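Local coordinates for protein 3-oxo-tetronate kinase (Cupriavidus necator, PDB 5DMH) that catalyses the ATP-dependent phosphorylation of 3-oxo-tetronate to 3-oxo-tetronate 4-phosphate, at residues Pro151-Thr156 / Gly436-Pro441. Numbering follows the deposited sequence.
Sequences PENGRT and GNFGGP. With ADP (adenosine-5'-diphosphate), chain C.
Asn153 lays its side-chain amide almost flat on the ring of Phe438, the two planes only 17° apart. Followed outward, CB comes first and merely grazes the ring, at CE1. The next atom, Asn153 CG, sits 3.7 Å from Phe438 CD1 and about as far from CE1. From there the amide divides. Asn153 ND2 lies over the centre of the Phe438 ring, 3.1 Å above its plane and within 3.7 Å of all six ring carbons, the amide lying over one face. Its hydrogen bond goes elsewhere, to the backbone oxygen of Pro416, which helps fix the rotation of the amide. Asn153 OD1, on the other branch, accepts from a water 2.9 Å away, and that water in turn accepts from Gly439 N at 2.8 Å. No direct hydrogen bond joins 151-156 to 436-441; the polar links between them run through water.

The join is between domains: 151-156 belongs to the sugar-binding N-terminal part of this four-carbon acid sugar kinase, where Gly154 and Arg155 form a G1 beta bulge, and 436-441 follows strand 430-434 in the nucleotide-binding part. Gly436 N donates to ADP O1B (2.8 Å), so the loop that meets Asn153 also contributes a backbone N-H to the beta-phosphate.

Arg155 makes the second bridge. Its chain bends at chi2 (90°), and Ser118 OG takes the hydrogen bond of NE, while NH2 reaches back weakly to Asn153 O. Arg155 NH1 comes to the edge of the Phe438 ring, near its plane, and lies 3.4 Å from Asn437 CB. A second water, in the guanidinium plane, accepts from both Arg155 NH1 and Asn437 ND2; those two nitrogens, both donors, stand 3.5 Å apart without bonding each other.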
loop_
_atom_site.group_PDB
_atom_site.type_symbol
_atom_site.label_atom_id
_atom_site.label_comp_id
_atom_site.label_asym_id
_atom_site.label_seq_id
_atom_site.Cartn_x
_atom_site.Cartn_y
_atom_site.Cartn_z
ATOM N N PRO A 151 0.575 -5.417 13.619
ATOM C CA PRO A 151 1.569 -5.687 14.662
ATOM C C PRO A 151 2.936 -6.123 14.141
ATOM O O PRO A 151 3.962 -5.746 14.718
ATOM C CB PRO A 151 0.916 -6.822 15.469
ATOM C CG PRO A 151 -0.551 -6.468 15.406
ATOM C CD PRO A 151 -0.737 -5.996 13.953
ATOM N N GLU A 152 2.953 -6.910 13.076
ATOM C CA GLU A 152 4.189 -7.399 12.495
ATOM C C GLU A 152 5.099 -6.238 12.073
ATOM O O GLU A 152 6.329 -6.398 11.966
ATOM C CB GLU A 152 3.872 -8.281 11.281
ATOM C CG GLU A 152 5.034 -9.125 10.738
ATOM C CD GLU A 152 4.795 -9.701 9.324
ATOM O OE1 GLU A 152 3.718 -9.468 8.704
ATOM O OE2 GLU A 152 5.730 -10.349 8.792
ATOM N N ASN A 153 4.486 -5.094 11.785
ATOM C CA ASN A 153 5.210 -3.886 11.399
ATOM C C ASN A 153 5.058 -2.819 12.464
ATOM O O ASN A 153 5.274 -1.621 12.205
ATOM C CB ASN A 153 4.752 -3.358 10.030
ATOM C CG ASN A 153 5.737 -3.680 8.903
ATOM O OD1 ASN A 153 6.955 -3.673 9.096
ATOM N ND2 ASN A 153 5.199 -3.978 7.715
ATOM N N GLY A 154 4.711 -3.248 13.681
ATOM C CA GLY A 154 4.661 -2.343 14.813
ATOM C C GLY A 154 3.497 -1.372 14.949
ATOM O O GLY A 154 3.623 -0.405 15.695
ATOM N N ARG A 155 2.385 -1.602 14.251
ATOM C CA ARG A 155 1.217 -0.730 14.371
ATOM C C ARG A 155 0.155 -1.397 15.235
ATOM O O ARG A 155 -0.309 -2.499 14.910
ATOM C CB ARG A 155 0.586 -0.392 13.016
ATOM C CG ARG A 155 1.413 0.520 12.099
ATOM C CD ARG A 155 2.354 -0.235 11.167
ATOM N NE ARG A 155 2.976 0.701 10.242
ATOM C CZ ARG A 155 4.143 1.323 10.437
ATOM N NH1 ARG A 155 4.590 2.183 9.536
ATOM N NH2 ARG A 155 4.886 1.094 11.513
ATOM N N THR A 156 -0.181 -0.750 16.354
ATOM C CA THR A 156 -1.322 -1.147 17.173
ATOM C C THR A 156 -2.275 0.018 17.462
ATOM O O THR A 156 -1.899 1.194 17.351
ATOM C CB THR A 156 -0.882 -1.826 18.513
ATOM O OG1 THR A 156 -0.076 -0.938 19.286
ATOM C CG2 THR A 156 -0.119 -3.098 18.239
ATOM N N GLY A 436 7.055 3.119 2.153
ATOM C CA GLY A 436 8.136 3.916 2.677
ATOM C C GLY A 436 8.642 3.518 4.052
ATOM O O GLY A 436 9.853 3.518 4.303
ATOM N N ASN A 437 7.730 3.177 4.952
ATOM C CA ASN A 437 8.115 2.842 6.304
ATOM C C ASN A 437 8.620 1.395 6.499
ATOM O O ASN A 437 9.030 1.025 7.612
ATOM C CB ASN A 437 6.928 3.097 7.252
ATOM C CG ASN A 437 6.624 4.567 7.432
ATOM O OD1 ASN A 437 7.518 5.399 7.556
ATOM N ND2 ASN A 437 5.351 4.889 7.478
ATOM N N PHE A 438 8.582 0.572 5.459
ATOM C CA PHE A 438 8.858 -0.849 5.632
ATOM C C PHE A 438 10.285 -1.238 5.271
ATOM O O PHE A 438 11.014 -0.470 4.598
ATOM C CB PHE A 438 7.890 -1.697 4.812
ATOM C CG PHE A 438 6.462 -1.611 5.263
ATOM C CD1 PHE A 438 6.111 -0.966 6.454
ATOM C CD2 PHE A 438 5.455 -2.162 4.473
ATOM C CE1 PHE A 438 4.764 -0.896 6.843
ATOM C CE2 PHE A 438 4.125 -2.094 4.868
ATOM C CZ PHE A 438 3.785 -1.457 6.039
ATOM N N GLY A 439 10.666 -2.435 5.719
ATOM C CA GLY A 439 11.967 -3.000 5.443
ATOM C C GLY A 439 13.012 -2.590 6.470
ATOM O O GLY A 439 12.924 -1.521 7.075
ATOM N N GLY A 440 14.027 -3.426 6.608
ATOM C CA GLY A 440 15.163 -3.139 7.458
ATOM C C GLY A 440 16.203 -2.307 6.734
ATOM O O GLY A 440 16.026 -1.956 5.547
ATOM N N PRO A 441 17.295 -1.957 7.433
ATOM C CA PRO A 441 18.360 -1.146 6.827
ATOM C C PRO A 441 18.961 -1.702 5.554
ATOM O O PRO A 441 19.399 -0.922 4.701
ATOM C CB PRO A 441 19.441 -1.120 7.917
ATOM C CG PRO A 441 18.704 -1.365 9.178
ATOM C CD PRO A 441 17.547 -2.227 8.860
HETATM P PB ADP C . 5.963 6.824 1.394
HETATM O O1B ADP C . 5.743 5.364 1.010
HETATM O O2B ADP C . 7.166 6.980 2.308
HETATM O O3B ADP C . 4.704 7.517 1.895
HETATM P PA ADP C . 5.680 8.089 -1.231
HETATM O O1A ADP C . 6.502 7.823 -2.430
HETATM O O2A ADP C . 4.264 7.635 -1.129
HETATM O O3A ADP C . 6.527 7.564 0.057
HETATM O "O5'" ADP C . 5.576 9.665 -0.947
HETATM C "C5'" ADP C . 6.729 10.487 -0.838
HETATM C "C4'" ADP C . 6.450 11.815 -1.535
HETATM O "O4'" ADP C . 7.426 12.767 -1.145
HETATM C "C3'" ADP C . 6.536 11.687 -3.051
HETATM O "O3'" ADP C . 5.572 12.539 -3.699
HETATM C "C2'" ADP C . 7.930 12.156 -3.325
HETATM O "O2'" ADP C . 8.131 12.519 -4.675
HETATM C "C1'" ADP C . 8.048 13.276 -2.319
HETATM N N9 ADP C . 9.452 13.592 -2.081
HETATM C C8 ADP C . 10.477 12.715 -1.946
HETATM N N7 ADP C . 11.639 13.361 -1.773
HETATM C C5 ADP C . 11.345 14.683 -1.802
HETATM C C6 ADP C . 12.126 15.916 -1.704
HETATM N N6 ADP C . 13.454 15.804 -1.500
HETATM N N1 ADP C . 11.468 17.090 -1.767
HETATM C C2 ADP C . 10.132 17.162 -1.944
HETATM N N3 ADP C . 9.336 16.075 -2.067
HETATM C C4 ADP C . 9.904 14.833 -2.014
HETATM O O HOH W 1 8.984 -4.175 7.077
HETATM O O HOH W 2 3.092 2.953 7.190
#